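Local coordinates for protein beta sliding clamp (Pseudomonas aeruginosa, PDB 6AMS) that probably encircles DNA as a ring-shaped head-to-tail dimer that tethers DNA polymerases and other proteins to it, making replication processive, at residues P28-V33 with T45-E50; V51-R56 with F231-K236; P65-V70 with L111-F116. All coordinates share one frame; numbering follows the deposited sequence.

Contact 1. Residues P28-V33 with T45-E50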
loop_
_atom_site.group_PDB
_atom_site.type_symbol
_atom_site.label_atom_id
_atom_site.label_comp_id
_atom_site.label_asym_id
_atom_site.label_seq_id
_atom_site.Cartn_x
_atom_site.Cartn_y
_atom_site.Cartn_z
ATOM N N PRO A 28 -19.274 -9.422 -17.138
ATOM C CA PRO A 28 -19.848 -9.307 -15.780
ATOM C C PRO A 28 -19.922 -10.614 -14.951
ATOM O O PRO A 28 -19.674 -10.563 -13.724
ATOM C CB PRO A 28 -21.263 -8.722 -16.018
ATOM C CG PRO A 28 -21.357 -8.415 -17.469
ATOM C CD PRO A 28 -20.337 -9.265 -18.158
ATOM N N VAL A 29 -20.207 -11.738 -15.604
ATOM C CA VAL A 29 -20.299 -13.040 -14.929
ATOM C C VAL A 29 -19.019 -13.426 -14.188
ATOM O O VAL A 29 -19.047 -14.144 -13.169
ATOM C CB VAL A 29 -20.582 -14.230 -15.898
ATOM C CG1 VAL A 29 -21.189 -15.389 -15.117
ATOM C CG2 VAL A 29 -21.464 -13.832 -17.053
ATOM N N LEU A 30 -17.887 -12.932 -14.677
ATOM C CA LEU A 30 -16.561 -13.166 -14.116
ATOM C C LEU A 30 -16.336 -12.509 -12.786
ATOM O O LEU A 30 -15.494 -12.892 -12.043
ATOM C CB LEU A 30 -15.497 -12.758 -15.090
ATOM C CG LEU A 30 -15.547 -13.449 -16.439
ATOM C CD1 LEU A 30 -14.290 -13.143 -17.210
ATOM C CD2 LEU A 30 -15.732 -14.945 -16.295
ATOM N N SER A 31 -17.107 -11.491 -12.489
ATOM C CA SER A 31 -17.042 -10.880 -11.161
ATOM C C SER A 31 -18.072 -11.499 -10.192
ATOM O O SER A 31 -18.099 -11.112 -9.048
ATOM C CB SER A 31 -17.134 -9.353 -11.266
ATOM O OG SER A 31 -18.335 -8.999 -11.882
ATOM N N ASN A 32 -18.857 -12.474 -10.648
ATOM C CA ASN A 32 -19.707 -13.274 -9.758
ATOM C C ASN A 32 -19.059 -14.554 -9.277
ATOM O O ASN A 32 -18.178 -15.087 -9.907
ATOM C CB ASN A 32 -21.041 -13.616 -10.420
ATOM C CG ASN A 32 -21.943 -12.403 -10.576
ATOM O OD1 ASN A 32 -21.529 -11.259 -10.354
ATOM N ND2 ASN A 32 -23.195 -12.659 -10.945
ATOM N N VAL A 33 -19.488 -14.998 -8.108
ATOM C CA VAL A 33 -19.117 -16.297 -7.563
ATOM C C VAL A 33 -20.303 -17.222 -7.831
ATOM O O VAL A 33 -21.468 -16.817 -7.691
ATOM C CB VAL A 33 -18.784 -16.270 -6.050
ATOM C CG1 VAL A 33 -19.880 -15.645 -5.187
ATOM C CG2 VAL A 33 -18.405 -17.664 -5.550
ATOM N N THR A 45 -17.398 -21.121 -6.515
ATOM C CA THR A 45 -16.490 -21.079 -7.651
ATOM C C THR A 45 -16.236 -19.689 -8.224
ATOM O O THR A 45 -17.158 -18.913 -8.430
ATOM C CB THR A 45 -17.027 -21.978 -8.781
ATOM O OG1 THR A 45 -17.276 -23.287 -8.265
ATOM C CG2 THR A 45 -16.040 -22.073 -9.926
ATOM N N GLY A 46 -14.967 -19.380 -8.468
ATOM C CA GLY A 46 -14.576 -18.114 -9.051
ATOM C C GLY A 46 -13.633 -18.360 -10.208
ATOM O O GLY A 46 -12.837 -19.287 -10.167
ATOM N N THR A 47 -13.742 -17.563 -11.261
ATOM C CA THR A 47 -12.858 -17.729 -12.401
ATOM C C THR A 47 -12.590 -16.444 -13.170
ATOM O O THR A 47 -13.404 -15.532 -13.171
ATOM C CB THR A 47 -13.418 -18.761 -13.388
ATOM O OG1 THR A 47 -12.425 -19.069 -14.368
ATOM C CG2 THR A 47 -14.650 -18.219 -14.074
ATOM N N ASP A 48 -11.421 -16.381 -13.799
ATOM C CA ASP A 48 -11.031 -15.257 -14.645
ATOM C C ASP A 48 -10.796 -15.715 -16.086
ATOM O O ASP A 48 -10.126 -15.015 -16.848
ATOM C CB ASP A 48 -9.790 -14.557 -14.096
ATOM C CG ASP A 48 -8.553 -15.417 -14.170
ATOM O OD1 ASP A 48 -8.654 -16.581 -14.586
ATOM O OD2 ASP A 48 -7.474 -14.921 -13.806
ATOM N N LEU A 49 -11.266 -16.936 -16.370
ATOM C CA LEU A 49 -11.214 -17.692 -17.641
ATOM C C LEU A 49 -9.878 -18.396 -17.897
ATOM O O LEU A 49 -9.731 -19.111 -18.877
ATOM C CB LEU A 49 -11.685 -16.912 -18.886
ATOM C CG LEU A 49 -13.026 -16.189 -18.838
ATOM C CD1 LEU A 49 -13.042 -15.040 -19.829
ATOM C CD2 LEU A 49 -14.167 -17.152 -19.108
ATOM N N GLU A 50 -8.917 -18.195 -17.006
ATOM C CA GLU A 50 -7.624 -18.840 -17.118
ATOM C C GLU A 50 -7.469 -19.779 -15.941
ATOM O O GLU A 50 -6.929 -20.872 -16.050
ATOM C CB GLU A 50 -6.505 -17.795 -17.089
ATOM C CG GLU A 50 -5.100 -18.379 -17.036
ATOM C CD GLU A 50 -4.022 -17.345 -16.754
ATOM O OE1 GLU A 50 -3.929 -16.348 -17.499
ATOM O OE2 GLU A 50 -3.250 -17.538 -15.791
#

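Contact 2. Residues V51-R56 with F231-K236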
loop_
_atom_site.group_PDB
_atom_site.type_symbol
_atom_site.label_atom_id
_atom_site.label_comp_id
_atom_site.label_asym_id
_atom_site.label_seq_id
_atom_site.Cartn_x
_atom_site.Cartn_y
_atom_site.Cartn_z
ATOM N N VAL A 51 -7.994 -19.333 -14.811
ATOM C CA VAL A 51 -7.909 -20.056 -13.564
ATOM C C VAL A 51 -9.285 -20.215 -12.944
ATOM O O VAL A 51 -10.081 -19.290 -12.960
ATOM C CB VAL A 51 -6.979 -19.289 -12.596
ATOM C CG1 VAL A 51 -7.117 -19.756 -11.158
ATOM C CG2 VAL A 51 -5.540 -19.385 -13.059
ATOM N N GLU A 52 -9.586 -21.405 -12.449
ATOM C CA GLU A 52 -10.836 -21.627 -11.760
ATOM C C GLU A 52 -10.516 -22.107 -10.349
ATOM O O GLU A 52 -9.701 -23.000 -10.166
ATOM C CB GLU A 52 -11.710 -22.642 -12.486
ATOM C CG GLU A 52 -13.150 -22.605 -12.016
ATOM C CD GLU A 52 -14.010 -23.676 -12.645
ATOM O OE1 GLU A 52 -13.954 -24.831 -12.188
ATOM O OE2 GLU A 52 -14.757 -23.351 -13.586
ATOM N N LEU A 53 -11.141 -21.494 -9.355
ATOM C CA LEU A 53 -10.930 -21.885 -7.972
ATOM C C LEU A 53 -12.256 -22.301 -7.337
ATOM O O LEU A 53 -13.259 -21.609 -7.465
ATOM C CB LEU A 53 -10.266 -20.755 -7.189
ATOM C CG LEU A 53 -9.775 -21.057 -5.774
ATOM C CD1 LEU A 53 -8.892 -22.291 -5.748
ATOM C CD2 LEU A 53 -9.039 -19.860 -5.204
ATOM N N VAL A 54 -12.246 -23.433 -6.645
ATOM C CA VAL A 54 -13.444 -23.948 -5.998
ATOM C C VAL A 54 -13.236 -24.187 -4.507
ATOM O O VAL A 54 -12.253 -24.791 -4.091
ATOM C CB VAL A 54 -13.933 -25.239 -6.676
ATOM C CG1 VAL A 54 -15.168 -25.792 -5.984
ATOM C CG2 VAL A 54 -14.210 -24.985 -8.146
ATOM N N GLY A 55 -14.178 -23.696 -3.714
ATOM C CA GLY A 55 -14.148 -23.850 -2.279
ATOM C C GLY A 55 -15.355 -24.648 -1.836
ATOM O O GLY A 55 -16.444 -24.464 -2.358
ATOM N N ARG A 56 -15.148 -25.562 -0.896
ATOM C CA ARG A 56 -16.224 -26.397 -0.377
ATOM C C ARG A 56 -16.427 -26.221 1.116
ATOM O O ARG A 56 -15.473 -26.188 1.877
ATOM C CB ARG A 56 -15.953 -27.866 -0.677
ATOM C CG ARG A 56 -16.295 -28.276 -2.091
ATOM C CD ARG A 56 -15.649 -29.599 -2.449
ATOM N NE ARG A 56 -15.431 -29.689 -3.884
ATOM C CZ ARG A 56 -14.312 -29.316 -4.493
ATOM N NH1 ARG A 56 -14.211 -29.423 -5.810
ATOM N NH2 ARG A 56 -13.297 -28.835 -3.788
ATOM N N PHE A 231 -9.433 -26.519 -1.183
ATOM C CA PHE A 231 -9.750 -26.081 -2.530
ATOM C C PHE A 231 -9.298 -26.960 -3.684
ATOM O O PHE A 231 -8.435 -27.812 -3.538
ATOM C CB PHE A 231 -9.085 -24.720 -2.732
ATOM C CG PHE A 231 -7.587 -24.790 -2.754
ATOM C CD1 PHE A 231 -6.919 -25.137 -3.910
ATOM C CD2 PHE A 231 -6.852 -24.544 -1.613
ATOM C CE1 PHE A 231 -5.545 -25.221 -3.934
ATOM C CE2 PHE A 231 -5.476 -24.624 -1.627
ATOM C CZ PHE A 231 -4.821 -24.964 -2.789
ATOM N N THR A 232 -9.911 -26.728 -4.836
ATOM C CA THR A 232 -9.532 -27.391 -6.072
ATOM C C THR A 232 -9.239 -26.248 -7.038
ATOM O O THR A 232 -10.097 -25.428 -7.339
ATOM C CB THR A 232 -10.590 -28.355 -6.634
ATOM O OG1 THR A 232 -11.832 -27.673 -6.788
ATOM C CG2 THR A 232 -10.782 -29.538 -5.718
ATOM N N PHE A 233 -8.002 -26.205 -7.498
ATOM C CA PHE A 233 -7.505 -25.166 -8.371
ATOM C C PHE A 233 -7.274 -25.692 -9.747
ATOM O O PHE A 233 -6.750 -26.693 -9.894
ATOM C CB PHE A 233 -6.210 -24.639 -7.758
ATOM C CG PHE A 233 -5.378 -23.756 -8.647
ATOM C CD1 PHE A 233 -4.553 -24.284 -9.593
ATOM C CD2 PHE A 233 -5.328 -22.411 -8.443
ATOM C CE1 PHE A 233 -3.768 -23.490 -10.371
ATOM C CE2 PHE A 233 -4.527 -21.611 -9.204
ATOM C CZ PHE A 233 -3.751 -22.146 -10.173
ATOM N N THR A 234 -7.710 -25.002 -10.765
ATOM C CA THR A 234 -7.485 -25.432 -12.130
ATOM C C THR A 234 -7.028 -24.266 -12.977
ATOM O O THR A 234 -7.610 -23.196 -12.933
ATOM C CB THR A 234 -8.761 -26.066 -12.737
ATOM O OG1 THR A 234 -9.126 -27.211 -11.971
ATOM C CG2 THR A 234 -8.496 -26.551 -14.146
ATOM N N SER A 235 -5.963 -24.475 -13.731
ATOM C CA SER A 235 -5.414 -23.428 -14.587
ATOM C C SER A 235 -5.311 -23.984 -15.975
ATOM O O SER A 235 -4.937 -25.126 -16.142
ATOM C CB SER A 235 -4.037 -22.979 -14.080
ATOM O OG SER A 235 -3.503 -22.019 -14.949
ATOM N N LYS A 236 -5.509 -23.134 -16.956
ATOM C CA LYS A 236 -5.206 -23.441 -18.339
ATOM C C LYS A 236 -3.679 -23.311 -18.473
ATOM O O LYS A 236 -3.036 -22.613 -17.751
ATOM C CB LYS A 236 -5.836 -22.446 -19.301
ATOM C CG LYS A 236 -7.227 -22.777 -19.757
ATOM C CD LYS A 236 -7.727 -21.689 -20.665
ATOM C CE LYS A 236 -8.804 -22.188 -21.615
ATOM N NZ LYS A 236 -8.885 -21.421 -22.890
#

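Contact 3. Residues P65-V70 with L111-F116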
loop_
_atom_site.group_PDB
_atom_site.type_symbol
_atom_site.label_atom_id
_atom_site.label_comp_id
_atom_site.label_asym_id
_atom_site.label_seq_id
_atom_site.Cartn_x
_atom_site.Cartn_y
_atom_site.Cartn_z
ATOM N N PRO A 65 -31.528 -27.483 -2.233
ATOM C CA PRO A 65 -30.548 -27.341 -3.311
ATOM C C PRO A 65 -30.871 -26.303 -4.403
ATOM O O PRO A 65 -31.981 -25.783 -4.497
ATOM C CB PRO A 65 -30.493 -28.757 -3.924
ATOM C CG PRO A 65 -31.813 -29.353 -3.623
ATOM C CD PRO A 65 -32.274 -28.754 -2.334
ATOM N N GLY A 66 -29.867 -26.036 -5.221
ATOM C CA GLY A 66 -29.971 -25.126 -6.347
ATOM C C GLY A 66 -28.625 -24.523 -6.644
ATOM O O GLY A 66 -27.583 -24.848 -6.000
ATOM N N GLU A 67 -28.636 -23.603 -7.592
ATOM C CA GLU A 67 -27.418 -22.908 -7.973
ATOM C C GLU A 67 -27.683 -21.517 -8.517
ATOM O O GLU A 67 -28.731 -21.251 -9.101
ATOM C CB GLU A 67 -26.619 -23.748 -8.959
ATOM C CG GLU A 67 -27.371 -24.228 -10.213
ATOM C CD GLU A 67 -26.474 -25.016 -11.184
ATOM O OE1 GLU A 67 -26.955 -25.486 -12.227
ATOM O OE2 GLU A 67 -25.273 -25.170 -10.916
ATOM N N ILE A 68 -26.722 -20.621 -8.308
ATOM C CA ILE A 68 -26.844 -19.230 -8.727
ATOM C C ILE A 68 -25.506 -18.500 -8.647
ATOM O O ILE A 68 -24.615 -18.918 -7.919
ATOM C CB ILE A 68 -27.810 -18.481 -7.769
ATOM C CG1 ILE A 68 -28.423 -17.242 -8.420
ATOM C CG2 ILE A 68 -27.120 -18.144 -6.459
ATOM C CD1 ILE A 68 -29.621 -17.542 -9.283
ATOM N N THR A 69 -25.348 -17.440 -9.432
ATOM C CA THR A 69 -24.164 -16.593 -9.323
ATOM C C THR A 69 -24.546 -15.197 -8.788
ATOM O O THR A 69 -25.636 -14.649 -9.063
ATOM C CB THR A 69 -23.395 -16.478 -10.646
ATOM O OG1 THR A 69 -24.011 -15.515 -11.494
ATOM C CG2 THR A 69 -23.360 -17.802 -11.367
ATOM N N VAL A 70 -23.666 -14.669 -7.947
ATOM C CA VAL A 70 -23.844 -13.371 -7.321
ATOM C C VAL A 70 -22.507 -12.655 -7.299
ATOM O O VAL A 70 -21.468 -13.296 -7.319
ATOM C CB VAL A 70 -24.343 -13.499 -5.869
ATOM C CG1 VAL A 70 -25.749 -14.063 -5.819
ATOM C CG2 VAL A 70 -23.395 -14.355 -5.053
ATOM N N LEU A 111 -26.903 -13.522 -11.543
ATOM C CA LEU A 111 -26.894 -14.022 -12.920
ATOM C C LEU A 111 -27.108 -15.538 -12.883
ATOM O O LEU A 111 -26.667 -16.217 -11.938
ATOM C CB LEU A 111 -25.608 -13.623 -13.660
ATOM C CG LEU A 111 -25.588 -12.144 -14.076
ATOM C CD1 LEU A 111 -24.161 -11.772 -14.537
ATOM C CD2 LEU A 111 -26.589 -11.832 -15.174
ATOM N N PRO A 112 -27.792 -16.081 -13.891
ATOM C CA PRO A 112 -28.049 -17.524 -13.938
ATOM C C PRO A 112 -26.787 -18.387 -13.883
ATOM O O PRO A 112 -25.737 -18.016 -14.394
ATOM C CB PRO A 112 -28.758 -17.703 -15.277
ATOM C CG PRO A 112 -29.414 -16.393 -15.525
ATOM C CD PRO A 112 -28.515 -15.349 -14.941
ATOM N N ALA A 113 -26.919 -19.578 -13.312
ATOM C CA ALA A 113 -25.802 -20.509 -13.172
ATOM C C ALA A 113 -25.223 -20.937 -14.520
ATOM O O ALA A 113 -24.016 -21.098 -14.658
ATOM C CB ALA A 113 -26.207 -21.718 -12.346
ATOM N N ASN A 114 -26.090 -21.099 -15.516
ATOM C CA ASN A 114 -25.709 -21.494 -16.868
ATOM C C ASN A 114 -24.763 -20.494 -17.546
ATOM O O ASN A 114 -23.944 -20.883 -18.367
ATOM C CB ASN A 114 -26.942 -21.781 -17.725
ATOM C CG ASN A 114 -27.554 -23.140 -17.424
ATOM O OD1 ASN A 114 -26.919 -24.000 -16.807
ATOM N ND2 ASN A 114 -28.796 -23.342 -17.858
ATOM N N ASP A 115 -24.909 -19.210 -17.237
ATOM C CA ASP A 115 -24.032 -18.174 -17.760
ATOM C C ASP A 115 -22.574 -18.390 -17.320
ATOM O O ASP A 115 -21.655 -18.095 -18.074
ATOM C CB ASP A 115 -24.514 -16.797 -17.314
ATOM C CG ASP A 115 -25.780 -16.373 -18.012
ATOM O OD1 ASP A 115 -26.058 -16.891 -19.107
ATOM O OD2 ASP A 115 -26.493 -15.516 -17.470
ATOM N N PHE A 116 -22.370 -18.857 -16.088
ATOM C CA PHE A 116 -21.034 -19.115 -15.549
ATOM C C PHE A 116 -20.226 -20.094 -16.406
ATOM O O PHE A 116 -20.696 -21.182 -16.716
ATOM C CB PHE A 116 -21.138 -19.638 -14.117
ATOM C CG PHE A 116 -19.906 -19.399 -13.288
ATOM C CD1 PHE A 116 -19.666 -18.161 -12.723
ATOM C CD2 PHE A 116 -18.999 -20.414 -13.060
ATOM C CE1 PHE A 116 -18.541 -17.938 -11.957
ATOM C CE2 PHE A 116 -17.872 -20.195 -12.295
ATOM C CZ PHE A 116 -17.642 -18.956 -11.743
#

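Contact 1. Residues P28-V33 with T45-E50
Leu30, Val33, Thr45, Thr47 and Leu49 close the open end of the beta hairpin made by strands 32-38 and 41-47 in the N-terminal domain, where strand 32-38 is entered through a 3-10 turn and strand 41-47 is left through a tight bend. Leucine meets leucine at the outer end: Leu30 CD1 lies 3.5 Å from Leu49 CD1, and the two side chains cross at about a right angle, each presenting both methyls to the other. Leu30 CD2 also reaches Thr47 CG2, at 4.1 Å. Deeper in, Val33 turns CG2 anti to its backbone N (chi1 53° for CG1), which brings that methyl 3.4 Å from Thr45 O; the same carbonyl oxygen receives a CA-H contact from Val33 CA, also at 3.4 Å. Each flank is braced by its own polar bonds. Pro28 O takes two donors from Ser31, the backbone N at 3.0 Å and OG at 2.8 Å, the hydroxyl lying in the carbonyl plane on a lone pair. In segment 45-50, Thr47 OG1 accepts from Leu49 N (3.1 Å) in an ST turn and also bonds Val51 O. Asp48 OD1 accepts from Glu50 N at 2.9 Å in an overlapping Asx turn, the donor standing 36° above the carboxylate plane, and it takes Val51 N as well. Leu49, with positive phi, belongs to both turns. Thr45 and Thr47 additionally pack on Glu52 of the following strand. The union of the two segments thus rests on methyl packing and one CA-H...O contact, while the polar side chains brace each bend and so probably favour the backbone course that brings Leu30 and Leu49 together.

Contact 2. Residues V51-R56 with F231-K236
Strands 51-56 and 231-236 run antiparallel at 173°, their axes 4.6 Å apart at closest approach, with Glu52 facing Thr234 and Val54 facing Thr232 as hydrogen-bonded pairs. This is the seam at which strands of the N-terminal and central domains join into one continuous sheet of the sliding clamp. Each pair is bonded twice, through Glu52 N to Thr234 O (2.7 Å), Val54 N to Thr232 O (3.0 Å) and the two reciprocal bonds. Val51, Leu53, Phe231, Phe233 and Ser235 share the face covered by helix 198-207, which meets Leu53 and both phenylalanines. There Val51 CG1 lies 3.7 Å from Phe233 CE2, approaching the ring obliquely. Leu53 CD1 lies at the base of both phenylalanines, 3.9 Å from Phe231 CB, and near the plane of the Phe233 ring on its CB side. On the other face, Val54 and Thr232 lie side by side and point the same way, with Val54 CB 3.2 Å from Thr232 OG1. That hydroxyl sits between the backbone N and the carbonyl carbon of its own residue (chi1 55°), a setting that turns it toward strand 51-56. Arg56 stretches from CG to NE and brings its guanidinium back over the strand: Val54 CG1 lies 3.7 Å above one face, toward the rim, while NH1 donates to Thr232 OG1 at 3.1 Å, the oxygen tilted 16° out of the guanidinium plane.

Contact 3. Residues P65-V70 with L111-F116
Leu111 pairs with Thr69 in a single antiparallel bridge, and its carbonyl oxygen is the polar centre of the contact. Leu111 N donates to Thr69 O at 3.0 Å, from above the carbonyl plane. In return, Leu111 O takes two donors from the same threonine: Thr69 N, 3.1 Å away and almost in line with the carbonyl bond (170°), and Thr69 OG1, 2.8 Å away with a C=O...O angle of 109°, from above the carbonyl plane. The hydroxyl can do this because chi1 of 81° places OG1 between the backbone N and the carbonyl carbon; it also passes 3.3 Å from Leu111 CB. Since Asn32 ND2 donates to the same OG1, the buried hydroxyl is gripped as both donor and acceptor. Pro112 contributes its carbonyl, with Pro112 O 3.9 Å from Thr69 CG2. Ala113 then points its methyl back at the strand, 3.5 Å from Glu67 CG, and the extended glutamate chain lies along that methyl as far as its carboxylate. Two weak backbone bonds, from Asp115 N to Pro112 O and from Phe116 N to Ala113 O, curl the chain through residues 113-115. Phe116 returns to Thr69, with Phe116 CD1 4.0 Å from Thr69 CG2, so this methyl is lodged among Leu111, Pro112, Ala113 and the ring, which continues on to Thr45 and Thr47 of strand 41-47. The arrangement belongs to the beta-clamp fold: the chain that leaves strand 104-109 for the central domain lies against strand 66-71 of the N-terminal domain, held by one bridge and the hydroxyl of its threonine.

In the fold
All three contacts involve one eight-stranded antiparallel sheet, in which strands 66-71, 32-38, 41-47, 51-58 and 231-236 are successive neighbours; 111-116 is a loop packed on its outermost strand 66-71. Contact 1 sits between the others, its centre about 11 Å from that of contact 2 and about 12 Å from that of contact 3; contacts 2 and 3 have centres about 17 Å apart. The backbone hydrogen bonds Gly46 O to Leu53 N and Val33 N to Val70 O tie it to contacts 2 and 3. Contact 1 closes first along the chain, and contact 3 nests within the loop closed by contact 2, where the sheet runs unbroken into the central domain, joining two domains within one subunit of the clamp ring.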